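Side-chain contacts in beta-galactoside alpha-2,6-sialyltransferase (Photobacterium sp., PDB 2Z4T), which probably transfers sialic acid from a CMP-linked donor to beta-galactosides such as lactose in an alpha-2,6 linkage: residues Asn252-Lys257 and Arg308-Asp313; Tyr280-Gln283 and Asn289-Phe292. One frame throughout, in Å; residues are numbered along the deposited sequence.

Contact 1. Residues Asn252-Lys257 and Arg308-Asp313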
loop_
_atom_site.group_PDB
_atom_site.type_symbol
_atom_site.label_atom_id
_atom_site.label_comp_id
_atom_site.label_asym_id
_atom_site.label_seq_id
_atom_site.Cartn_x
_atom_site.Cartn_y
_atom_site.Cartn_z
ATOM N N ASN A 252 5.879 29.571 -1.112
ATOM C CA ASN A 252 6.080 28.620 -0.011
ATOM C C ASN A 252 6.544 27.268 -0.505
ATOM O O ASN A 252 7.432 26.647 0.072
ATOM C CB ASN A 252 4.799 28.416 0.807
ATOM C CG ASN A 252 4.581 29.504 1.863
ATOM O OD1 ASN A 252 4.334 30.670 1.546
ATOM N ND2 ASN A 252 4.654 29.113 3.122
ATOM N N LEU A 253 5.925 26.815 -1.583
ATOM C CA LEU A 253 6.282 25.540 -2.181
ATOM C C LEU A 253 7.714 25.541 -2.724
ATOM O O LEU A 253 8.435 24.554 -2.552
ATOM C CB LEU A 253 5.274 25.145 -3.260
ATOM C CG LEU A 253 3.865 24.851 -2.744
ATOM C CD1 LEU A 253 2.853 24.973 -3.861
ATOM C CD2 LEU A 253 3.811 23.469 -2.114
ATOM N N LYS A 254 8.119 26.640 -3.362
ATOM C CA LYS A 254 9.480 26.746 -3.895
ATOM C C LYS A 254 10.527 26.787 -2.779
ATOM O O LYS A 254 11.610 26.218 -2.900
ATOM C CB LYS A 254 9.624 27.973 -4.805
ATOM C CG LYS A 254 9.015 27.806 -6.192
ATOM C CD LYS A 254 8.839 29.176 -6.837
ATOM C CE LYS A 254 8.723 29.115 -8.369
ATOM N NZ LYS A 254 8.580 30.508 -8.922
ATOM N N ILE A 255 10.202 27.475 -1.694
ATOM C CA ILE A 255 11.038 27.449 -0.507
ATOM C C ILE A 255 11.071 26.016 0.014
ATOM O O ILE A 255 12.120 25.546 0.447
ATOM C CB ILE A 255 10.538 28.444 0.559
ATOM C CG1 ILE A 255 10.843 29.869 0.087
ATOM C CG2 ILE A 255 11.170 28.151 1.924
ATOM C CD1 ILE A 255 10.013 30.975 0.783
ATOM N N GLY A 256 9.933 25.323 -0.069
ATOM C CA GLY A 256 9.867 23.908 0.240
ATOM C C GLY A 256 10.865 23.038 -0.525
ATOM O O GLY A 256 11.520 22.182 0.076
ATOM N N LYS A 257 10.994 23.250 -1.837
ATOM C CA LYS A 257 11.947 22.497 -2.640
ATOM C C LYS A 257 13.400 22.684 -2.189
ATOM O O LYS A 257 14.127 21.705 -2.025
ATOM C CB LYS A 257 11.806 22.806 -4.130
ATOM C CG LYS A 257 13.080 22.554 -4.922
ATOM C CD LYS A 257 12.784 22.156 -6.333
ATOM C CE LYS A 257 13.856 22.626 -7.305
ATOM N NZ LYS A 257 15.228 22.160 -6.957
ATOM N N ARG A 308 -2.286 22.187 -7.185
ATOM C CA ARG A 308 -2.577 21.300 -8.306
ATOM C C ARG A 308 -1.636 21.557 -9.504
ATOM O O ARG A 308 -1.054 20.603 -10.031
ATOM C CB ARG A 308 -4.071 21.324 -8.658
ATOM C CG ARG A 308 -4.382 21.653 -10.086
ATOM C CD ARG A 308 -5.406 20.762 -10.694
ATOM N NE ARG A 308 -6.748 21.349 -10.700
ATOM C CZ ARG A 308 -7.119 22.476 -11.317
ATOM N NH1 ARG A 308 -6.245 23.231 -11.970
ATOM N NH2 ARG A 308 -8.387 22.867 -11.248
ATOM N N ASP A 309 -1.460 22.831 -9.887
ATOM C CA ASP A 309 -0.462 23.231 -10.906
ATOM C C ASP A 309 0.920 22.734 -10.545
ATOM O O ASP A 309 1.634 22.204 -11.394
ATOM C CB ASP A 309 -0.345 24.762 -11.046
ATOM C CG ASP A 309 -1.532 25.387 -11.747
ATOM O OD1 ASP A 309 -2.382 24.621 -12.263
ATOM O OD2 ASP A 309 -1.611 26.647 -11.773
ATOM N N TYR A 310 1.289 22.939 -9.282
ATOM C CA TYR A 310 2.638 22.680 -8.811
ATOM C C TYR A 310 2.993 21.192 -8.831
ATOM O O TYR A 310 4.131 20.829 -9.176
ATOM C CB TYR A 310 2.816 23.254 -7.411
ATOM C CG TYR A 310 4.248 23.314 -6.952
ATOM C CD1 TYR A 310 5.071 24.393 -7.306
ATOM C CD2 TYR A 310 4.789 22.300 -6.154
ATOM C CE1 TYR A 310 6.398 24.468 -6.876
ATOM C CE2 TYR A 310 6.099 22.367 -5.720
ATOM C CZ TYR A 310 6.907 23.459 -6.084
ATOM O OH TYR A 310 8.217 23.526 -5.658
ATOM N N ILE A 311 2.037 20.336 -8.457
ATOM C CA ILE A 311 2.249 18.896 -8.548
ATOM C C ILE A 311 2.225 18.441 -10.021
ATOM O O ILE A 311 2.876 17.439 -10.375
ATOM C CB ILE A 311 1.246 18.110 -7.679
ATOM C CG1 ILE A 311 1.412 18.513 -6.209
ATOM C CG2 ILE A 311 1.478 16.612 -7.811
ATOM C CD1 ILE A 311 0.259 18.188 -5.315
ATOM N N GLY A 312 1.499 19.190 -10.871
ATOM C CA GLY A 312 1.483 18.968 -12.322
ATOM C C GLY A 312 1.153 17.534 -12.683
ATOM O O GLY A 312 0.254 16.921 -12.101
ATOM N N ASP A 313 1.895 16.974 -13.624
ATOM C CA ASP A 313 1.568 15.636 -14.099
ATOM C C ASP A 313 2.085 14.509 -13.183
ATOM O O ASP A 313 2.171 13.362 -13.607
ATOM C CB ASP A 313 1.993 15.451 -15.571
ATOM C CG ASP A 313 3.521 15.533 -15.770
ATOM O OD1 ASP A 313 4.280 15.174 -14.824
ATOM O OD2 ASP A 313 3.957 15.967 -16.878
#
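Leu253 and Tyr310 mark the closest backbone approach of two helical segments, yet their CA atoms still lie 8.1 Å apart, a spacing that leaves room for an aromatic ring between the helices. Segment 252-257 is helical throughout, and in it Lys257 N bonds Leu253 O at 3.0 Å. In the other segment Gly312 N still reaches Arg308 O, but Gly312 is the first residue to leave helical backbone angles, with positive phi (53°).

Tyr310 makes most of the contact. A chi1 of -167° swings its ring away from its own backbone N and toward the opposing helix, sliding past Leu253, whose side chain runs in the opposite direction. Leu253 CB sits over the ring face in a CH-pi contact, 3.7 Å from the Tyr310 centroid and 13° off its normal. Further back along the same ring, Leu253 CD1 lies 3.8 Å from Tyr310 CG. One leucine thus covers one face of the ring from its centre to its root. Tyr310 OH comes within 4.0 Å of Lys257 CB; its polar neighbour is Asn281, though the details of that bond are doubtful.

Lys284 adds a cation-pi contact to this ring, and Lys257 NZ forms a salt bridge with Glu261. Tyr310 therefore bridges helices 249-265 and 305-311, with helix 282-285 alongside, while the neighbouring Ile311 packs onto strand 288-292.

Contact 2. Residues Tyr280-Gln283 and Asn289-Phe292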
loop_
_atom_site.group_PDB
_atom_site.type_symbol
_atom_site.label_atom_id
_atom_site.label_comp_id
_atom_site.label_asym_id
_atom_site.label_seq_id
_atom_site.Cartn_x
_atom_site.Cartn_y
_atom_site.Cartn_z
ATOM N N TYR A 280 4.954 18.180 -0.580
ATOM C CA TYR A 280 4.552 18.336 -1.973
ATOM C C TYR A 280 5.665 18.843 -2.890
ATOM O O TYR A 280 5.412 19.584 -3.826
ATOM C CB TYR A 280 3.259 19.160 -2.091
ATOM C CG TYR A 280 2.106 18.470 -1.384
ATOM C CD1 TYR A 280 1.607 17.264 -1.863
ATOM C CD2 TYR A 280 1.553 19.000 -0.200
ATOM C CE1 TYR A 280 0.561 16.594 -1.215
ATOM C CE2 TYR A 280 0.516 18.357 0.454
ATOM C CZ TYR A 280 0.026 17.142 -0.060
ATOM O OH TYR A 280 -0.983 16.465 0.581
ATOM N N ASN A 281 6.897 18.415 -2.623
ATOM C CA ASN A 281 8.031 18.742 -3.485
ATOM C C ASN A 281 8.788 17.536 -4.020
ATOM O O ASN A 281 9.749 17.714 -4.785
ATOM C CB ASN A 281 9.005 19.693 -2.784
ATOM C CG ASN A 281 8.624 21.131 -2.960
ATOM O OD1 ASN A 281 8.115 21.770 -2.043
ATOM N ND2 ASN A 281 8.848 21.652 -4.147
ATOM N N TRP A 282 8.362 16.317 -3.658
ATOM C CA TRP A 282 9.055 15.112 -4.151
ATOM C C TRP A 282 9.251 15.138 -5.669
ATOM O O TRP A 282 10.336 14.833 -6.165
ATOM C CB TRP A 282 8.384 13.799 -3.690
ATOM C CG TRP A 282 8.425 13.612 -2.188
ATOM C CD1 TRP A 282 7.353 13.521 -1.335
ATOM C CD2 TRP A 282 9.598 13.533 -1.361
ATOM N NE1 TRP A 282 7.788 13.389 -0.040
ATOM C CE2 TRP A 282 9.159 13.385 -0.028
ATOM C CE3 TRP A 282 10.970 13.549 -1.620
ATOM C CZ2 TRP A 282 10.053 13.266 1.045
ATOM C CZ3 TRP A 282 11.856 13.444 -0.551
ATOM C CH2 TRP A 282 11.396 13.299 0.761
ATOM N N GLN A 283 8.207 15.552 -6.378
ATOM C CA GLN A 283 8.189 15.570 -7.842
ATOM C C GLN A 283 9.140 16.592 -8.453
ATOM O O GLN A 283 9.485 16.490 -9.637
ATOM C CB GLN A 283 6.758 15.832 -8.356
ATOM C CG GLN A 283 6.307 17.305 -8.337
ATOM C CD GLN A 283 5.978 17.836 -6.948
ATOM O OE1 GLN A 283 6.243 17.189 -5.933
ATOM N NE2 GLN A 283 5.395 19.029 -6.902
ATOM N N ASN A 289 5.190 10.061 -8.074
ATOM C CA ASN A 289 3.742 10.090 -8.306
ATOM C C ASN A 289 2.964 10.231 -6.998
ATOM O O ASN A 289 3.185 9.449 -6.052
ATOM C CB ASN A 289 3.289 8.854 -9.092
ATOM C CG ASN A 289 3.821 8.857 -10.526
ATOM O OD1 ASN A 289 4.859 8.264 -10.815
ATOM N ND2 ASN A 289 3.142 9.576 -11.411
ATOM N N TYR A 290 2.098 11.249 -6.933
ATOM C CA TYR A 290 1.191 11.417 -5.792
ATOM C C TYR A 290 -0.165 10.769 -6.081
ATOM O O TYR A 290 -0.924 11.211 -6.967
ATOM C CB TYR A 290 0.985 12.893 -5.423
ATOM C CG TYR A 290 2.195 13.558 -4.816
ATOM C CD1 TYR A 290 2.284 13.783 -3.438
ATOM C CD2 TYR A 290 3.245 13.972 -5.617
ATOM C CE1 TYR A 290 3.402 14.413 -2.878
ATOM C CE2 TYR A 290 4.359 14.598 -5.086
ATOM C CZ TYR A 290 4.438 14.819 -3.721
ATOM O OH TYR A 290 5.559 15.431 -3.229
ATOM N N HIS A 291 -0.488 9.740 -5.311
ATOM C CA HIS A 291 -1.762 9.056 -5.480
ATOM C C HIS A 291 -2.767 9.572 -4.458
ATOM O O HIS A 291 -2.787 9.123 -3.322
ATOM C CB HIS A 291 -1.559 7.549 -5.372
ATOM C CG HIS A 291 -0.527 7.026 -6.315
ATOM N ND1 HIS A 291 0.819 7.013 -6.012
ATOM C CD2 HIS A 291 -0.635 6.531 -7.569
ATOM C CE1 HIS A 291 1.491 6.511 -7.031
ATOM N NE2 HIS A 291 0.633 6.219 -7.992
ATOM N N PHE A 292 -3.578 10.542 -4.863
ATOM C CA PHE A 292 -4.476 11.206 -3.942
ATOM C C PHE A 292 -5.714 10.362 -3.690
ATOM O O PHE A 292 -6.356 9.890 -4.636
ATOM C CB PHE A 292 -4.890 12.576 -4.500
ATOM C CG PHE A 292 -4.007 13.740 -4.054
ATOM C CD1 PHE A 292 -2.628 13.684 -4.167
ATOM C CD2 PHE A 292 -4.582 14.910 -3.559
ATOM C CE1 PHE A 292 -1.817 14.759 -3.782
ATOM C CE2 PHE A 292 -3.778 16.003 -3.154
ATOM C CZ PHE A 292 -2.394 15.926 -3.274
#
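Tyr280, Tyr290 and Phe292 form an aromatic cluster, with the Tyr280 ring touching both of the others. Tyr280 CD1 lies 3.5 Å from Tyr290 CE1, and the two planes are inclined by 36°, an oblique contact. The adjoining corner of the same ring, Tyr280 CE1, meets Phe292 CZ at 3.7 Å, again obliquely. Between the two strand residues, Tyr290 CB comes in at the edge of the Phe292 ring, in its plane. The apolar patch continues to Trp282, which crosses Tyr290 at about a right angle and brings CD1 within 4.0 Å of Tyr290 CZ.

Moving outward, the phenol oxygen is the point where the cluster turns polar. Tyr290 OH accepts a bond from Trp282 N at 3.0 Å, bent to 136° at the hydrogen, and donates to Val279 O, so this buried hydroxyl both accepts and donates a hydrogen bond. Gln283 closes the edge. Its CG lies between the backbone N and the carbonyl carbon (chi1 80°) and the chain bends again at chi2, curling the amide back so that NE2 bonds Tyr280 O at 3.1 Å from above the carbonyl plane. The amide stands perpendicular to the Tyr290 ring, with Gln283 OE1 3.3 Å from Tyr290 CE2.

The topology fits the GT-B fold: the short helical turn 282-285 leads into strand 288-292, which pairs in parallel with strands 222-230 and 315-317, and the aromatic cluster covers that strand at the sheet of one Rossmann-like domain.

Coming from the N terminus, the chain leaves strand 222-230, passes helix 234-243 and enters helix 249-265, where contact 1 begins. It then reaches 280-283, runs through helix 282-285 into strand 288-292, and so closes the short loop of contact 2. Only after helix 297-300 does 308-313 return to close the longer loop, inside which contact 2 is nested. Gln283 joins the two, its NE2 probably bonding Tyr310 O 3.2 Å away, while Asn281 lies against Lys257 on the side of helix 249-265. Together the contacts tie helices 249-265 and 305-311, through 280-283, to strand 288-292.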